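Local coordinates for protein dihydrofolate reductase (Moritella profunda, PDB 2ZZA) that reduces 7,8-dihydrofolate to 5,6,7,8-tetrahydrofolate with NADPH, a step that probably serves glycine, purine and DNA-precursor synthesis, at residues 3-8 with 104-109; 39-44 with 58-63; 13-18 with 123-128. All coordinates share one frame; numbering follows the deposited sequence.

Contact 1 (3-8 with 104-109). With NAP (NADP nicotinamide-adenine-dinucleotide phosphate), chain C.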
# COMPACT_ATOMS: atom_id res chain seq x y z
N VAL A 3 4.70 -11.30 4.18
CA VAL A 3 3.56 -10.41 4.00
C VAL A 3 3.97 -8.98 4.35
O VAL A 3 4.19 -8.66 5.52
CB VAL A 3 2.37 -10.85 4.88
CG1 VAL A 3 1.25 -9.83 4.78
CG2 VAL A 3 1.88 -12.22 4.44
N SER A 4 4.09 -8.15 3.33
CA SER A 4 4.48 -6.76 3.51
C SER A 4 3.35 -5.84 3.11
O SER A 4 2.52 -6.19 2.28
CB SER A 4 5.69 -6.43 2.63
OG SER A 4 6.75 -7.34 2.87
N MET A 5 3.30 -4.67 3.73
CA MET A 5 2.28 -3.69 3.41
C MET A 5 3.01 -2.39 3.14
O MET A 5 3.93 -2.01 3.87
CB MET A 5 1.29 -3.50 4.58
CG MET A 5 0.71 -4.81 5.11
SD MET A 5 -0.91 -4.63 5.89
CE MET A 5 -0.58 -3.44 7.19
N ILE A 6 2.61 -1.71 2.07
CA ILE A 6 3.22 -0.45 1.69
C ILE A 6 2.18 0.65 1.60
O ILE A 6 1.11 0.47 1.02
CB ILE A 6 3.99 -0.60 0.34
CG1 ILE A 6 4.55 0.76 -0.10
CG2 ILE A 6 3.09 -1.22 -0.72
CD1 ILE A 6 5.66 0.65 -1.16
N ALA A 7 2.49 1.80 2.20
CA ALA A 7 1.57 2.93 2.21
C ALA A 7 2.31 4.24 2.45
O ALA A 7 3.42 4.24 2.95
CB ALA A 7 0.52 2.74 3.28
N ALA A 8 1.66 5.34 2.08
CA ALA A 8 2.20 6.68 2.29
C ALA A 8 1.17 7.41 3.16
O ALA A 8 0.03 7.64 2.73
CB ALA A 8 2.38 7.40 0.96
N GLN A 104 -7.18 -5.46 8.03
CA GLN A 104 -7.27 -6.91 8.13
C GLN A 104 -5.93 -7.61 8.13
O GLN A 104 -5.79 -8.66 8.75
CB GLN A 104 -8.11 -7.45 6.97
CG GLN A 104 -9.47 -6.81 6.85
CD GLN A 104 -10.22 -7.30 5.64
OE1 GLN A 104 -10.55 -8.49 5.54
NE2 GLN A 104 -10.50 -6.40 4.70
N CYS A 105 -4.95 -7.04 7.45
CA CYS A 105 -3.65 -7.67 7.37
C CYS A 105 -2.57 -7.18 8.32
O CYS A 105 -1.54 -7.84 8.47
CB CYS A 105 -3.14 -7.59 5.93
SG CYS A 105 -4.23 -8.41 4.72
N LEU A 106 -2.79 -6.05 8.99
CA LEU A 106 -1.78 -5.50 9.90
C LEU A 106 -1.23 -6.52 10.89
O LEU A 106 -0.01 -6.63 11.08
CB LEU A 106 -2.34 -4.31 10.68
CG LEU A 106 -1.37 -3.69 11.70
CD1 LEU A 106 -0.14 -3.17 10.98
CD2 LEU A 106 -2.04 -2.57 12.47
N ALA A 107 -2.12 -7.27 11.53
CA ALA A 107 -1.71 -8.25 12.52
C ALA A 107 -0.80 -9.33 11.95
O ALA A 107 0.03 -9.89 12.66
CB ALA A 107 -2.93 -8.89 13.16
N ALA A 108 -0.96 -9.62 10.66
CA ALA A 108 -0.15 -10.65 10.02
C ALA A 108 1.04 -10.10 9.23
O ALA A 108 1.84 -10.86 8.70
CB ALA A 108 -1.04 -11.49 9.10
N ALA A 109 1.15 -8.78 9.16
CA ALA A 109 2.23 -8.14 8.40
C ALA A 109 3.63 -8.39 8.97
O ALA A 109 3.85 -8.26 10.17
CB ALA A 109 1.98 -6.65 8.31
PA NAP C . -10.23 -0.62 -0.04
O1A NAP C . -9.65 -1.19 1.20
O2A NAP C . -9.13 -0.36 -1.18
O5B NAP C . -11.31 -1.62 -0.71
C5B NAP C . -12.44 -2.05 0.04
C4B NAP C . -13.20 -3.14 -0.71
O4B NAP C . -12.37 -4.29 -0.95
C3B NAP C . -14.37 -3.68 0.11
O3B NAP C . -15.47 -2.78 -0.01
C2B NAP C . -14.63 -4.94 -0.71
O2B NAP C . -15.15 -4.58 -1.99
C1B NAP C . -13.20 -5.46 -0.89
N9A NAP C . -12.79 -6.26 0.29
C8A NAP C . -12.32 -5.80 1.44
N7A NAP C . -12.01 -6.82 2.24
C5A NAP C . -12.29 -7.95 1.58
C6A NAP C . -12.17 -9.30 1.88
N6A NAP C . -11.68 -9.69 3.05
N1A NAP C . -12.54 -10.20 0.96
C2A NAP C . -13.02 -9.83 -0.21
N3A NAP C . -13.15 -8.55 -0.53
C4A NAP C . -12.79 -7.59 0.34
O3 NAP C . -11.02 0.77 0.16
PN NAP C . -10.65 1.89 1.26
O1N NAP C . -11.81 2.76 1.00
O2N NAP C . -10.50 1.01 2.44
O5D NAP C . -9.27 2.24 0.52
C5D NAP C . -9.24 3.17 -0.57
C4D NAP C . -8.87 4.58 -0.10
O4D NAP C . -7.53 4.49 0.43
C3D NAP C . -8.77 5.53 -1.30
O3D NAP C . -8.87 6.89 -0.89
C2D NAP C . -7.36 5.24 -1.79
O2D NAP C . -6.85 6.34 -2.55
C1D NAP C . -6.64 5.20 -0.44
N1N NAP C . -5.31 4.56 -0.51
C2N NAP C . -4.17 5.26 -0.09
C3N NAP C . -2.94 4.62 -0.06
C7N NAP C . -1.69 5.37 0.43
O7N NAP C . -0.66 4.77 0.69
N7N NAP C . -1.84 6.69 0.56
C4N NAP C . -2.84 3.30 -0.46
C5N NAP C . -3.96 2.60 -0.89
C6N NAP C . -5.20 3.23 -0.92
P2B NAP C . -16.42 -5.37 -2.58
O1X NAP C . -16.40 -5.42 -4.06
O2X NAP C . -16.41 -6.83 -1.91
O3X NAP C . -17.70 -4.59 -2.00

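Contact 2 (39-44 with 58-63). With NAP (NADP nicotinamide-adenine-dinucleotide phosphate), chain C.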
# COMPACT_ATOMS: atom_id res chain seq x y z
N LYS A 39 6.68 -7.73 -8.09
CA LYS A 39 6.07 -8.44 -6.98
C LYS A 39 4.56 -8.46 -7.13
O LYS A 39 3.98 -7.61 -7.81
CB LYS A 39 6.40 -7.76 -5.65
CG LYS A 39 7.87 -7.54 -5.37
CD LYS A 39 8.03 -6.83 -4.03
CE LYS A 39 9.47 -6.49 -3.71
NZ LYS A 39 9.54 -5.56 -2.54
N PRO A 40 3.89 -9.45 -6.52
CA PRO A 40 2.44 -9.47 -6.63
C PRO A 40 1.92 -8.38 -5.69
O PRO A 40 2.41 -8.24 -4.57
CB PRO A 40 2.07 -10.87 -6.12
CG PRO A 40 3.29 -11.68 -6.43
CD PRO A 40 4.41 -10.75 -6.04
N ILE A 41 0.98 -7.57 -6.16
CA ILE A 41 0.41 -6.54 -5.30
C ILE A 41 -1.05 -6.88 -5.04
O ILE A 41 -1.79 -7.19 -5.97
CB ILE A 41 0.52 -5.13 -5.94
CG1 ILE A 41 -0.08 -5.13 -7.35
CG2 ILE A 41 1.99 -4.69 -5.97
CD1 ILE A 41 -0.11 -3.77 -8.00
N VAL A 42 -1.44 -6.85 -3.77
CA VAL A 42 -2.80 -7.17 -3.35
C VAL A 42 -3.48 -5.88 -2.90
O VAL A 42 -2.95 -5.14 -2.07
CB VAL A 42 -2.79 -8.16 -2.17
CG1 VAL A 42 -4.21 -8.45 -1.73
CG2 VAL A 42 -2.07 -9.44 -2.57
N MET A 43 -4.67 -5.62 -3.44
CA MET A 43 -5.40 -4.40 -3.13
C MET A 43 -6.90 -4.61 -3.02
O MET A 43 -7.45 -5.56 -3.57
CB MET A 43 -5.13 -3.37 -4.23
CG MET A 43 -5.70 -3.82 -5.58
SD MET A 43 -5.20 -2.81 -6.97
CE MET A 43 -3.84 -3.78 -7.60
N GLY A 44 -7.57 -3.69 -2.33
CA GLY A 44 -9.01 -3.79 -2.22
C GLY A 44 -9.64 -3.24 -3.49
O GLY A 44 -8.98 -2.53 -4.26
N ARG A 58 3.65 -6.01 -12.62
CA ARG A 58 3.26 -6.60 -11.35
C ARG A 58 2.00 -7.44 -11.53
O ARG A 58 1.17 -7.15 -12.39
CB ARG A 58 2.98 -5.51 -10.31
CG ARG A 58 4.22 -4.95 -9.63
CD ARG A 58 4.06 -3.48 -9.27
NE ARG A 58 3.99 -2.64 -10.47
CZ ARG A 58 3.95 -1.31 -10.47
NH1 ARG A 58 3.88 -0.66 -11.62
NH2 ARG A 58 3.97 -0.63 -9.33
N LEU A 59 1.87 -8.50 -10.73
CA LEU A 59 0.69 -9.35 -10.78
C LEU A 59 -0.33 -8.57 -9.93
O LEU A 59 -0.15 -8.45 -8.72
CB LEU A 59 0.97 -10.70 -10.12
CG LEU A 59 0.12 -11.90 -10.53
CD1 LEU A 59 0.11 -12.92 -9.40
CD2 LEU A 59 -1.30 -11.47 -10.86
N ASN A 60 -1.37 -8.04 -10.56
CA ASN A 60 -2.39 -7.27 -9.84
C ASN A 60 -3.50 -8.16 -9.31
O ASN A 60 -4.25 -8.75 -10.08
CB ASN A 60 -3.00 -6.21 -10.76
CG ASN A 60 -2.02 -5.11 -11.14
OD1 ASN A 60 -0.96 -5.38 -11.72
ND2 ASN A 60 -2.37 -3.88 -10.83
N ILE A 61 -3.59 -8.24 -7.98
CA ILE A 61 -4.61 -9.05 -7.32
C ILE A 61 -5.57 -8.12 -6.59
O ILE A 61 -5.15 -7.38 -5.71
CB ILE A 61 -3.96 -10.03 -6.32
CG1 ILE A 61 -3.06 -11.01 -7.07
CG2 ILE A 61 -5.04 -10.78 -5.54
CD1 ILE A 61 -2.15 -11.84 -6.17
N VAL A 62 -6.84 -8.18 -6.95
CA VAL A 62 -7.87 -7.33 -6.37
C VAL A 62 -8.89 -8.12 -5.55
O VAL A 62 -9.41 -9.14 -6.00
CB VAL A 62 -8.61 -6.54 -7.47
CG1 VAL A 62 -9.67 -5.63 -6.86
CG2 VAL A 62 -7.60 -5.74 -8.29
N LEU A 63 -9.19 -7.62 -4.36
CA LEU A 63 -10.13 -8.27 -3.47
C LEU A 63 -11.54 -7.71 -3.59
O LEU A 63 -11.76 -6.51 -3.46
CB LEU A 63 -9.67 -8.14 -2.02
CG LEU A 63 -8.54 -9.06 -1.56
CD1 LEU A 63 -7.76 -8.38 -0.46
CD2 LEU A 63 -9.11 -10.39 -1.09
PA NAP C . -10.23 -0.62 -0.04
O1A NAP C . -9.65 -1.19 1.20
O2A NAP C . -9.13 -0.36 -1.18
O5B NAP C . -11.31 -1.62 -0.71
C5B NAP C . -12.44 -2.05 0.04
C4B NAP C . -13.20 -3.14 -0.71
O4B NAP C . -12.37 -4.29 -0.95
C3B NAP C . -14.37 -3.68 0.11
O3B NAP C . -15.47 -2.78 -0.01
C2B NAP C . -14.63 -4.94 -0.71
O2B NAP C . -15.15 -4.58 -1.99
C1B NAP C . -13.20 -5.46 -0.89
N9A NAP C . -12.79 -6.26 0.29
C8A NAP C . -12.32 -5.80 1.44
N7A NAP C . -12.01 -6.82 2.24
C5A NAP C . -12.29 -7.95 1.58
C6A NAP C . -12.17 -9.30 1.88
N6A NAP C . -11.68 -9.69 3.05
N1A NAP C . -12.54 -10.20 0.96
C2A NAP C . -13.02 -9.83 -0.21
N3A NAP C . -13.15 -8.55 -0.53
C4A NAP C . -12.79 -7.59 0.34
O3 NAP C . -11.02 0.77 0.16
PN NAP C . -10.65 1.89 1.26
O1N NAP C . -11.81 2.76 1.00
O2N NAP C . -10.50 1.01 2.44
O5D NAP C . -9.27 2.24 0.52
C5D NAP C . -9.24 3.17 -0.57
C4D NAP C . -8.87 4.58 -0.10
O4D NAP C . -7.53 4.49 0.43
C3D NAP C . -8.77 5.53 -1.30
O3D NAP C . -8.87 6.89 -0.89
C2D NAP C . -7.36 5.24 -1.79
O2D NAP C . -6.85 6.34 -2.55
C1D NAP C . -6.64 5.20 -0.44
N1N NAP C . -5.31 4.56 -0.51
C2N NAP C . -4.17 5.26 -0.09
C3N NAP C . -2.94 4.62 -0.06
C7N NAP C . -1.69 5.37 0.43
O7N NAP C . -0.66 4.77 0.69
N7N NAP C . -1.84 6.69 0.56
C4N NAP C . -2.84 3.30 -0.46
C5N NAP C . -3.96 2.60 -0.89
C6N NAP C . -5.20 3.23 -0.92
P2B NAP C . -16.42 -5.37 -2.58
O1X NAP C . -16.40 -5.42 -4.06
O2X NAP C . -16.41 -6.83 -1.91
O3X NAP C . -17.70 -4.59 -2.00

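Contact 3 (13-18 with 123-128). With NAP (NADP nicotinamide-adenine-dinucleotide phosphate), chain C.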
# COMPACT_ATOMS: atom_id res chain seq x y z
N ARG A 13 -2.04 9.61 10.23
CA ARG A 13 -2.18 8.39 9.43
C ARG A 13 -3.15 8.48 8.25
O ARG A 13 -3.61 7.46 7.76
CB ARG A 13 -2.59 7.21 10.31
CG ARG A 13 -1.69 6.99 11.53
CD ARG A 13 -1.85 5.58 12.09
NE ARG A 13 -3.23 5.25 12.42
CZ ARG A 13 -3.86 5.63 13.54
NH1 ARG A 13 -5.12 5.27 13.73
NH2 ARG A 13 -3.22 6.34 14.46
N VAL A 14 -3.45 9.70 7.79
CA VAL A 14 -4.34 9.87 6.65
C VAL A 14 -3.71 9.26 5.39
O VAL A 14 -2.50 9.38 5.18
CB VAL A 14 -4.61 11.38 6.36
CG1 VAL A 14 -5.30 11.55 5.01
CG2 VAL A 14 -5.48 12.00 7.47
N ILE A 15 -4.52 8.60 4.56
CA ILE A 15 -4.00 8.01 3.32
C ILE A 15 -4.91 8.32 2.13
O ILE A 15 -4.52 8.11 0.98
CB ILE A 15 -3.85 6.47 3.40
CG1 ILE A 15 -5.20 5.83 3.74
CG2 ILE A 15 -2.77 6.10 4.41
CD1 ILE A 15 -5.15 4.31 3.93
N GLY A 16 -6.12 8.81 2.39
CA GLY A 16 -7.01 9.10 1.28
C GLY A 16 -8.24 9.93 1.59
O GLY A 16 -8.63 10.10 2.74
N LEU A 17 -8.86 10.45 0.53
CA LEU A 17 -10.07 11.26 0.64
C LEU A 17 -10.78 11.16 -0.70
O LEU A 17 -10.18 11.41 -1.75
CB LEU A 17 -9.73 12.73 0.93
CG LEU A 17 -10.95 13.66 1.06
CD1 LEU A 17 -11.73 13.31 2.31
CD2 LEU A 17 -10.49 15.11 1.12
N ASP A 18 -12.05 10.79 -0.66
CA ASP A 18 -12.86 10.65 -1.87
C ASP A 18 -12.23 9.70 -2.88
O ASP A 18 -12.18 9.99 -4.07
CB ASP A 18 -13.08 12.02 -2.52
CG ASP A 18 -13.79 12.99 -1.60
OD1 ASP A 18 -14.78 12.57 -0.96
OD2 ASP A 18 -13.36 14.16 -1.52
N GLY A 123 -9.06 13.75 5.61
CA GLY A 123 -9.11 12.41 5.07
C GLY A 123 -10.38 11.66 5.41
O GLY A 123 -11.15 12.08 6.28
N ASP A 124 -10.63 10.55 4.71
CA ASP A 124 -11.79 9.72 4.99
C ASP A 124 -11.36 8.26 5.05
O ASP A 124 -12.19 7.35 5.09
CB ASP A 124 -12.91 9.93 3.94
CG ASP A 124 -12.51 9.52 2.53
OD1 ASP A 124 -11.49 8.82 2.35
OD2 ASP A 124 -13.25 9.88 1.59
N THR A 125 -10.05 8.04 5.06
CA THR A 125 -9.47 6.71 5.16
C THR A 125 -8.12 6.87 5.86
O THR A 125 -7.34 7.77 5.53
CB THR A 125 -9.27 6.05 3.76
OG1 THR A 125 -8.60 6.97 2.89
CG2 THR A 125 -10.61 5.69 3.15
N TRP A 126 -7.85 6.01 6.83
CA TRP A 126 -6.62 6.08 7.62
C TRP A 126 -5.88 4.75 7.68
O TRP A 126 -6.49 3.68 7.62
CB TRP A 126 -6.95 6.51 9.06
CG TRP A 126 -7.48 7.90 9.19
CD1 TRP A 126 -6.79 9.01 9.57
CD2 TRP A 126 -8.82 8.33 8.92
NE1 TRP A 126 -7.61 10.11 9.55
CE2 TRP A 126 -8.86 9.72 9.16
CE3 TRP A 126 -9.99 7.68 8.51
CZ2 TRP A 126 -10.03 10.48 9.00
CZ3 TRP A 126 -11.15 8.43 8.35
CH2 TRP A 126 -11.16 9.81 8.59
N PHE A 127 -4.56 4.82 7.82
CA PHE A 127 -3.75 3.62 7.93
C PHE A 127 -3.98 3.11 9.36
O PHE A 127 -4.21 3.91 10.27
CB PHE A 127 -2.27 3.95 7.73
CG PHE A 127 -1.40 2.74 7.56
CD1 PHE A 127 -1.36 2.05 6.36
CD2 PHE A 127 -0.63 2.27 8.62
CE1 PHE A 127 -0.57 0.91 6.20
CE2 PHE A 127 0.16 1.12 8.49
CZ PHE A 127 0.19 0.44 7.27
N PRO A 128 -3.95 1.78 9.57
CA PRO A 128 -4.16 1.29 10.94
C PRO A 128 -3.11 1.77 11.94
O PRO A 128 -2.03 2.24 11.56
CB PRO A 128 -4.18 -0.23 10.77
CG PRO A 128 -3.37 -0.46 9.52
CD PRO A 128 -3.83 0.66 8.62
PA NAP C . -10.23 -0.62 -0.04
O1A NAP C . -9.65 -1.19 1.20
O2A NAP C . -9.13 -0.36 -1.18
O5B NAP C . -11.31 -1.62 -0.71
C5B NAP C . -12.44 -2.05 0.04
C4B NAP C . -13.20 -3.14 -0.71
O4B NAP C . -12.37 -4.29 -0.95
C3B NAP C . -14.37 -3.68 0.11
O3B NAP C . -15.47 -2.78 -0.01
C2B NAP C . -14.63 -4.94 -0.71
O2B NAP C . -15.15 -4.58 -1.99
C1B NAP C . -13.20 -5.46 -0.89
N9A NAP C . -12.79 -6.26 0.29
C8A NAP C . -12.32 -5.80 1.44
N7A NAP C . -12.01 -6.82 2.24
C5A NAP C . -12.29 -7.95 1.58
C6A NAP C . -12.17 -9.30 1.88
N6A NAP C . -11.68 -9.69 3.05
N1A NAP C . -12.54 -10.20 0.96
C2A NAP C . -13.02 -9.83 -0.21
N3A NAP C . -13.15 -8.55 -0.53
C4A NAP C . -12.79 -7.59 0.34
O3 NAP C . -11.02 0.77 0.16
PN NAP C . -10.65 1.89 1.26
O1N NAP C . -11.81 2.76 1.00
O2N NAP C . -10.50 1.01 2.44
O5D NAP C . -9.27 2.24 0.52
C5D NAP C . -9.24 3.17 -0.57
C4D NAP C . -8.87 4.58 -0.10
O4D NAP C . -7.53 4.49 0.43
C3D NAP C . -8.77 5.53 -1.30
O3D NAP C . -8.87 6.89 -0.89
C2D NAP C . -7.36 5.24 -1.79
O2D NAP C . -6.85 6.34 -2.55
C1D NAP C . -6.64 5.20 -0.44
N1N NAP C . -5.31 4.56 -0.51
C2N NAP C . -4.17 5.26 -0.09
C3N NAP C . -2.94 4.62 -0.06
C7N NAP C . -1.69 5.37 0.43
O7N NAP C . -0.66 4.77 0.69
N7N NAP C . -1.84 6.69 0.56
C4N NAP C . -2.84 3.30 -0.46
C5N NAP C . -3.96 2.60 -0.89
C6N NAP C . -5.20 3.23 -0.92
P2B NAP C . -16.42 -5.37 -2.58
O1X NAP C . -16.40 -5.42 -4.06
O2X NAP C . -16.41 -6.83 -1.91
O3X NAP C . -17.70 -4.59 -2.00
O HOH W 1 -6.78 3.75 12.01

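Contact 1 (3-8 with 104-109)
M5 meets C105, L106 and A109 in a beta-alpha-beta crossover, where the chain leaving helix 99-105 runs on toward the next strand. In this dihydrofolate reductase fold, strands 92-95 and 111-117 flank strand 2-9 in the central sheet, and helix 99-105, which joins them, passes over the strand between. M5 and V3 carry the strand's side of the interface, and successive atoms of M5 find different partners. CG faces the end of the segment away from the helix, with M5 CG 3.9 Å from A109 CB. The sulfur comes next, M5 SD resting 3.7 Å from C105 CB. A bend at the last torsion (chi3 -58°) then turns the methyl toward L106, so that M5 CE comes within 3.6 Å of L106 CA. The two side chains cross at about a right angle, and M5 CE reaches the delta branch at 3.8 Å from L106 CD1. Elsewhere the L106 side chain packs against P128 and Y133.

Backbone also takes part at the start of the strand. V3 O receives a CA-H...O contact from A109 CA at 3.5 Å, while the V3 side chain points at the turn and approaches the carbonyl of A108.

The far ends of both segments, by contrast, hold the two ends of NADP+. At the nicotinamide, A8 N donates to O7N over 2.8 Å in a nearly straight bond (167°), and the cofactor's N7N returns a more bent one to A8 O; this paired grip fixes the rotation of the carboxamide. At the adenine, the Q104 amide both gives and takes: NE2 donates to N7A at 2.9 Å, and Q104 OE1 accepts from N6A at 3.0 Å.

Contact 2 (39-44 with 58-63)
I41, V42 and M43 pair in parallel with N60, I61 and V62, joining the two strands of the beta-alpha-beta unit formed by strand 40-44, helix 45-51 and strand 59-63. The middle is tight and buried. Both backbone polar atoms of M43 are used, M43 N donating to I61 O at 2.9 Å and M43 O accepting from L63 N at 2.8 Å, the two partners flanking V62. The M43 side chain starts between the backbone N and the carbonyl carbon (chi1 65°), which brings M43 CG to 3.8 Å from V62 CG2. On the other face, V42 CG1 packs 3.8 Å from L63 CD1, beneath helix 80-87.

The beginning is looser. P40 has no amide hydrogen to offer, its CB lies 4.2 Å from L59 CB, and both K39 and L59 are partly exposed. The loop residues just ahead send two long side chains elsewhere: K39 NZ forms a salt bridge with E92, and R58 NH2 hydrogen-bonds to folate O1.

The closing end borders the cofactor. G44 is the N-cap of helix 45-51, its CA 3.5 Å from NADP+ O5B, and L63 O approaches the adenosine ribose at 3.1 Å from C1B.

Contact 3 (13-18 with 123-128)
A two-stranded antiparallel sheet with a beta bulge joins the loop over the active site to the loop after strand 111-117, where V14 pairs with W126 and G16 with T125. This is consistent with the closed state of the *Escherichia coli* relative, in which the active-site loop packs against the nicotinamide, held by the FG loop. R13 and F127 make a reciprocal pair: F127 N donates to R13 O at 2.8 Å, and R13 NE returns a 2.7 Å bond to F127 O, which lies almost in the guanidinium plane. A water bridging R13 NH1 and F127 O adds a third, indirect link.

I15 N binds T125 O at 3.1 Å. Past the one-residue shift, G16 O takes D124 N at 2.8 Å, nearly straight (168°), plus a weak bond from T125 N. On the face of V14 and W126, V14 CG2 lies 3.5 Å from W126 NE1; I15 CG2 packs against F127 CB, and I15 O accepts from NADP+ N7N at 3.1 Å. With CG between its own N and carbonyl carbon (chi1 63°), the D124 carboxylate reaches across to 17-18, and D18 N meets D124 OD2 from above the carboxylate plane at 2.7 Å.

Strand 2-9 opens the chain at the middle of the central sheet, and contact 1 closes a long loop when residues 104-109 return across it. Residues 13-18, in the loop over the active site, follow soon after and pair with 123-128, so contacts 1 and 3 cross along the chain. Contact 2, a short closure between 39-44 and 58-63, is nested inside both and ties two neighbouring strands of the same sheet that contact 1 reaches. Contacts 1 and 3 touch directly, with A7 CB 3.6 Å from F127 CE1, whereas contact 2 lies about 10 Å from contact 3 at the nearest atoms. All three border NADP+, which spans the distance between them.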